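PDB 3KHF: microtubule-associated serine/threonine-protein kinase 3 from Homo sapiens, which is a protein kinase that probably phosphorylates serine and threonine residues and associates with microtubules, its PDZ domain probably binding C-terminal peptide tails of partner proteins. Local coordinates for residues Y15-R20 and D56-I61; E76-S81 and I85-T90. All blocks are in the same frame, centred on the assembly; numbering follows the deposited sequence.

Interaction 1. Residues Y15-R20 and D56-I61; sequences YGFSLR and DLITHI
F17 and L19 project from one strand toward I58, whose side chain comes from the opposing strand and ends against both. The meeting is apolar and narrow: the terminal methyl CD1 of I58 lies 4.0 Å from F17 CE1, approaching the ring obliquely, and 4.2 Å from L19 CD1. I58 holds CG1 beside its backbone N, opposite the carbonyl carbon (chi1 -62°), and the extended second torsion carries CD1 out across the interior. The backbones stay apart, with 9.2 Å between the CA atoms of L19 and I58, so side-chain ends alone bridge the strands. S18 and R20 turn away from I58: S18 OG hydrogen-bonds with S40 OG, and exposed R20 makes a cation-pi pair with W39. On strand 57-61, partly exposed T59 and H60 stay out of the apolar contact: T59 OG1 meets H60 ND1 at 2.7 Å in the imidazole plane, and both face R88 in a classic beta bulge. Y15-G16-F17 fits the carboxylate-binding loop of PDZ domains; the positive phi of G16 (97°) would press a CB against Y15 O, which calls for glycine. Helix 71-80 closes over the apolar side, L78 against F17 and V74 against L19, while V38 of strand 32-41 touches I58.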
loop_
_atom_site.group_PDB
_atom_site.type_symbol
_atom_site.label_atom_id
_atom_site.label_comp_id
_atom_site.label_asym_id
_atom_site.label_seq_id
_atom_site.Cartn_x
_atom_site.Cartn_y
_atom_site.Cartn_z
ATOM N N TYR A 15 -1.941 -6.668 9.564
ATOM C CA TYR A 15 -2.365 -5.268 9.577
ATOM C C TYR A 15 -3.828 -5.130 9.165
ATOM O O TYR A 15 -4.512 -4.211 9.588
ATOM C CB TYR A 15 -1.463 -4.422 8.691
ATOM C CG TYR A 15 -0.033 -4.461 9.151
ATOM C CD1 TYR A 15 0.339 -3.985 10.414
ATOM C CD2 TYR A 15 0.950 -5.044 8.361
ATOM C CE1 TYR A 15 1.650 -4.070 10.852
ATOM C CE2 TYR A 15 2.267 -5.122 8.791
ATOM C CZ TYR A 15 2.613 -4.627 10.032
ATOM O OH TYR A 15 3.923 -4.729 10.431
ATOM N N GLY A 16 -4.288 -6.002 8.278
ATOM C CA GLY A 16 -5.668 -5.984 7.852
ATOM C C GLY A 16 -5.953 -5.252 6.553
ATOM O O GLY A 16 -6.966 -4.572 6.438
ATOM N N PHE A 17 -5.050 -5.347 5.583
ATOM C CA PHE A 17 -5.330 -4.815 4.258
ATOM C C PHE A 17 -4.776 -5.707 3.192
ATOM O O PHE A 17 -3.936 -6.561 3.474
ATOM C CB PHE A 17 -4.820 -3.371 4.111
ATOM C CG PHE A 17 -3.318 -3.195 4.102
ATOM C CD1 PHE A 17 -2.620 -3.060 2.904
ATOM C CD2 PHE A 17 -2.617 -3.059 5.287
ATOM C CE1 PHE A 17 -1.261 -2.827 2.893
ATOM C CE2 PHE A 17 -1.262 -2.819 5.290
ATOM C CZ PHE A 17 -0.574 -2.696 4.077
ATOM N N SER A 18 -5.256 -5.523 1.974
ATOM C CA SER A 18 -4.655 -6.217 0.847
ATOM C C SER A 18 -4.086 -5.207 -0.126
ATOM O O SER A 18 -4.507 -4.050 -0.182
ATOM C CB SER A 18 -5.655 -7.097 0.121
ATOM O OG SER A 18 -6.533 -6.329 -0.627
ATOM N N LEU A 19 -3.111 -5.650 -0.895
ATOM C CA LEU A 19 -2.523 -4.774 -1.906
ATOM C C LEU A 19 -2.190 -5.538 -3.163
ATOM O O LEU A 19 -1.986 -6.758 -3.140
ATOM C CB LEU A 19 -1.326 -4.005 -1.378
ATOM C CG LEU A 19 0.018 -4.714 -1.270
ATOM C CD1 LEU A 19 1.093 -3.676 -0.909
ATOM C CD2 LEU A 19 0.017 -5.822 -0.223
ATOM N N ARG A 20 -2.185 -4.790 -4.262
ATOM C CA ARG A 20 -1.757 -5.304 -5.542
ATOM C C ARG A 20 -0.526 -4.542 -5.977
ATOM O O ARG A 20 -0.374 -3.359 -5.675
ATOM C CB ARG A 20 -2.831 -5.193 -6.655
ATOM C CG ARG A 20 -4.102 -5.959 -6.394
ATOM C CD ARG A 20 -5.082 -5.836 -7.525
ATOM N NE ARG A 20 -6.348 -6.482 -7.174
ATOM C CZ ARG A 20 -6.622 -7.763 -7.376
ATOM N NH1 ARG A 20 -5.749 -8.556 -7.997
ATOM N NH2 ARG A 20 -7.781 -8.264 -6.964
ATOM N N ASP A 56 -5.286 3.723 -2.054
ATOM C CA ASP A 56 -4.066 4.420 -1.677
ATOM C C ASP A 56 -2.864 3.790 -2.367
ATOM O O ASP A 56 -2.648 2.569 -2.280
ATOM C CB ASP A 56 -3.842 4.327 -0.157
ATOM C CG ASP A 56 -4.729 5.240 0.672
ATOM O OD1 ASP A 56 -5.466 6.099 0.128
ATOM O OD2 ASP A 56 -4.674 5.118 1.926
ATOM N N LEU A 57 -2.040 4.625 -2.986
ATOM C CA LEU A 57 -0.724 4.230 -3.460
ATOM C C LEU A 57 0.249 4.337 -2.300
ATOM O O LEU A 57 0.367 5.400 -1.681
ATOM C CB LEU A 57 -0.243 5.172 -4.569
ATOM C CG LEU A 57 1.152 4.920 -5.142
ATOM C CD1 LEU A 57 1.182 3.622 -5.974
ATOM C CD2 LEU A 57 1.631 6.098 -5.979
ATOM N N ILE A 58 0.912 3.234 -1.972
ATOM C CA ILE A 58 1.935 3.249 -0.919
ATOM C C ILE A 58 3.260 3.652 -1.564
ATOM O O ILE A 58 3.789 2.951 -2.412
ATOM C CB ILE A 58 2.074 1.872 -0.228
ATOM C CG1 ILE A 58 0.760 1.495 0.462
ATOM C CG2 ILE A 58 3.228 1.875 0.756
ATOM C CD1 ILE A 58 0.684 0.076 1.014
ATOM N N THR A 59 3.824 4.766 -1.117
ATOM C CA THR A 59 5.083 5.250 -1.675
ATOM C C THR A 59 6.245 4.906 -0.762
ATOM O O THR A 59 7.372 4.728 -1.242
ATOM C CB THR A 59 5.019 6.774 -1.925
ATOM O OG1 THR A 59 4.820 7.455 -0.693
ATOM C CG2 THR A 59 3.875 7.134 -2.878
ATOM N N HIS A 60 5.996 4.801 0.541
ATOM C CA HIS A 60 7.079 4.568 1.498
ATOM C C HIS A 60 6.598 3.662 2.613
ATOM O O HIS A 60 5.453 3.762 3.053
ATOM C CB HIS A 60 7.643 5.863 2.121
ATOM C CG HIS A 60 8.160 6.864 1.140
ATOM N ND1 HIS A 60 7.345 7.578 0.292
ATOM C CD2 HIS A 60 9.428 7.309 0.912
ATOM C CE1 HIS A 60 8.086 8.390 -0.442
ATOM N NE2 HIS A 60 9.348 8.248 -0.084
ATOM N N ILE A 61 7.491 2.790 3.078
ATOM C CA ILE A 61 7.242 1.912 4.208
ATOM C C ILE A 61 8.385 2.165 5.202
ATOM O O ILE A 61 9.567 1.975 4.866
ATOM C CB ILE A 61 7.174 0.430 3.808
ATOM C CG1 ILE A 61 5.986 0.191 2.874
ATOM C CG2 ILE A 61 7.099 -0.443 5.045
ATOM C CD1 ILE A 61 5.877 -1.258 2.343
#

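Interaction 2. Residues E76-S81 and I85-T90; sequences ELLLKS and ISLRTT
Helix 71-80, which in PDZ domains forms one wall of the peptide groove, rests its C-terminal end on the closing strand 84-90 through L78 and I85. The methyls L78 CD2 and I85 CD1 are pressed to 3.3 Å, a notably short carbon-carbon approach, and the two side chains cross obliquely. I85 carries CG1 opposite its own N (chi1 -170°), and with chi2 extended as well the chain reaches full length toward the helix. From L78 the CA-CB bond runs alongside the strand, and it is the CD2 branch that turns inward; the same methyl lies a looser 4.5 Å from L87 CD2. At the helix end, S81 is modelled in two conformers. In the one described here its hydroxyl donates to L77 O at 2.8 Å, tilted 25° from the carbonyl plane, adding to the weak backbone bond from S81 N to the same oxygen, and OG also packs 3.6 Å from I85 CD1. Beyond this seam, L78 also packs on L19 of strand 17-25, I85 and L87 both touch I61 of strand 57-61, and I8 of strand 6-9 packs against them too.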
loop_
_atom_site.group_PDB
_atom_site.type_symbol
_atom_site.label_atom_id
_atom_site.label_comp_id
_atom_site.label_asym_id
_atom_site.label_seq_id
_atom_site.Cartn_x
_atom_site.Cartn_y
_atom_site.Cartn_z
ATOM N N GLU A 76 7.497 -8.717 1.658
ATOM C CA GLU A 76 8.483 -9.057 2.672
ATOM C C GLU A 76 8.672 -7.913 3.678
ATOM O O GLU A 76 8.766 -8.162 4.877
ATOM C CB GLU A 76 9.820 -9.423 2.032
ATOM C CG GLU A 76 10.900 -9.724 3.046
ATOM C CD GLU A 76 12.271 -9.877 2.458
ATOM O OE1 GLU A 76 12.457 -9.676 1.243
ATOM O OE2 GLU A 76 13.193 -10.174 3.238
ATOM N N LEU A 77 8.756 -6.674 3.199
ATOM C CA LEU A 77 8.908 -5.532 4.108
ATOM C C LEU A 77 7.759 -5.453 5.084
ATOM O O LEU A 77 7.955 -5.143 6.265
ATOM C CB LEU A 77 8.981 -4.212 3.332
ATOM C CG LEU A 77 10.267 -3.954 2.538
ATOM C CD1 LEU A 77 10.141 -2.709 1.667
ATOM C CD2 LEU A 77 11.500 -3.887 3.453
ATOM N N LEU A 78 6.557 -5.742 4.602
ATOM C CA LEU A 78 5.383 -5.745 5.463
ATOM C C LEU A 78 5.415 -6.906 6.459
ATOM O O LEU A 78 5.177 -6.725 7.647
ATOM C CB LEU A 78 4.131 -5.785 4.601
ATOM C CG LEU A 78 3.880 -4.516 3.768
ATOM C CD1 LEU A 78 2.833 -4.726 2.654
ATOM C CD2 LEU A 78 3.475 -3.364 4.663
ATOM N N LEU A 79 5.723 -8.098 5.986
ATOM C CA LEU A 79 5.808 -9.272 6.858
ATOM C C LEU A 79 6.822 -9.117 7.990
ATOM O O LEU A 79 6.577 -9.582 9.092
ATOM C CB LEU A 79 6.152 -10.525 6.041
ATOM C CG LEU A 79 5.098 -11.150 5.122
ATOM C CD1 LEU A 79 5.729 -12.297 4.315
ATOM C CD2 LEU A 79 3.870 -11.635 5.878
ATOM N N LYS A 80 7.942 -8.454 7.727
ATOM C CA LYS A 80 9.046 -8.327 8.691
ATOM C C LYS A 80 8.960 -7.096 9.586
ATOM O O LYS A 80 9.747 -6.959 10.526
ATOM C CB LYS A 80 10.387 -8.338 7.961
ATOM C CG LYS A 80 10.656 -9.637 7.222
ATOM N N SER A 81 8.021 -6.197 9.304
ATOM C CA SER A 81 7.757 -5.065 10.190
ATOM C C SER A 81 7.159 -5.533 11.520
ATOM O O SER A 81 6.650 -6.652 11.629
ATOM C CB SER A 81 6.804 -4.095 9.507
ATOM O OG SER A 81 7.471 -3.420 8.466
ATOM N N ILE A 85 3.899 0.149 11.980
ATOM C CA ILE A 85 4.433 0.418 10.629
ATOM C C ILE A 85 3.991 1.830 10.234
ATOM O O ILE A 85 2.894 2.271 10.615
ATOM C CB ILE A 85 3.948 -0.643 9.590
ATOM C CG1 ILE A 85 4.666 -0.527 8.240
ATOM C CG2 ILE A 85 2.464 -0.565 9.394
ATOM C CD1 ILE A 85 4.437 -1.755 7.336
ATOM N N SER A 86 4.852 2.532 9.501
ATOM C CA SER A 86 4.565 3.865 9.008
ATOM C C SER A 86 4.461 3.781 7.481
ATOM O O SER A 86 5.414 3.338 6.813
ATOM C CB SER A 86 5.679 4.812 9.451
ATOM O OG SER A 86 5.458 6.136 9.035
ATOM N N LEU A 87 3.317 4.185 6.939
ATOM C CA LEU A 87 3.091 4.154 5.504
ATOM C C LEU A 87 2.853 5.556 4.991
ATOM O O LEU A 87 1.928 6.225 5.476
ATOM C CB LEU A 87 1.845 3.332 5.176
ATOM C CG LEU A 87 1.873 1.862 5.610
ATOM C CD1 LEU A 87 0.538 1.222 5.293
ATOM C CD2 LEU A 87 3.001 1.063 4.974
ATOM N N ARG A 88 3.610 5.987 3.980
ATOM C CA ARG A 88 3.277 7.180 3.225
ATOM C C ARG A 88 2.445 6.757 2.041
ATOM O O ARG A 88 2.809 5.809 1.337
ATOM C CB ARG A 88 4.502 7.945 2.769
ATOM C CG ARG A 88 5.215 8.616 3.908
ATOM C CD ARG A 88 6.398 9.458 3.461
ATOM N NE ARG A 88 6.029 10.459 2.485
ATOM C CZ ARG A 88 6.889 11.086 1.683
ATOM N NH1 ARG A 88 8.195 10.832 1.749
ATOM N NH2 ARG A 88 6.437 11.974 0.807
ATOM N N THR A 89 1.326 7.433 1.842
ATOM C CA THR A 89 0.388 7.105 0.789
ATOM C C THR A 89 -0.127 8.325 0.059
ATOM O O THR A 89 -0.128 9.445 0.597
ATOM C CB THR A 89 -0.850 6.386 1.337
ATOM O OG1 THR A 89 -1.650 7.293 2.107
ATOM C CG2 THR A 89 -0.451 5.208 2.203
ATOM N N THR A 90 -0.634 8.099 -1.147
ATOM C CA THR A 90 -1.268 9.139 -1.929
ATOM C C THR A 90 -2.467 8.545 -2.685
ATOM O O THR A 90 -2.389 7.437 -3.191
ATOM C CB THR A 90 -0.213 9.827 -2.819
ATOM O OG1 THR A 90 -0.782 11.002 -3.397
ATOM C CG2 THR A 90 0.323 8.891 -3.856
#

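In the fold
Both interactions build the apolar interior of one PDZ domain. Interaction 1 is the more central, lying about 1 Å from the chain centre against about 7 Å for interaction 2, and it joins two strands by methyl and ring contacts alone. Interaction 2 seats a helix on a strand, and its chemistry becomes partly polar at the helix end. Strands 57-61 and 84-90 are sheet neighbours, joined by probable hydrogen bonds L57 N to T90 O (2.8 Å) and T59 N to R88 O (2.9 Å). Helix 71-80 reaches both contacts, and near its end Y15 OH packs 3.1 Å from S81 CB in the S81 conformer described.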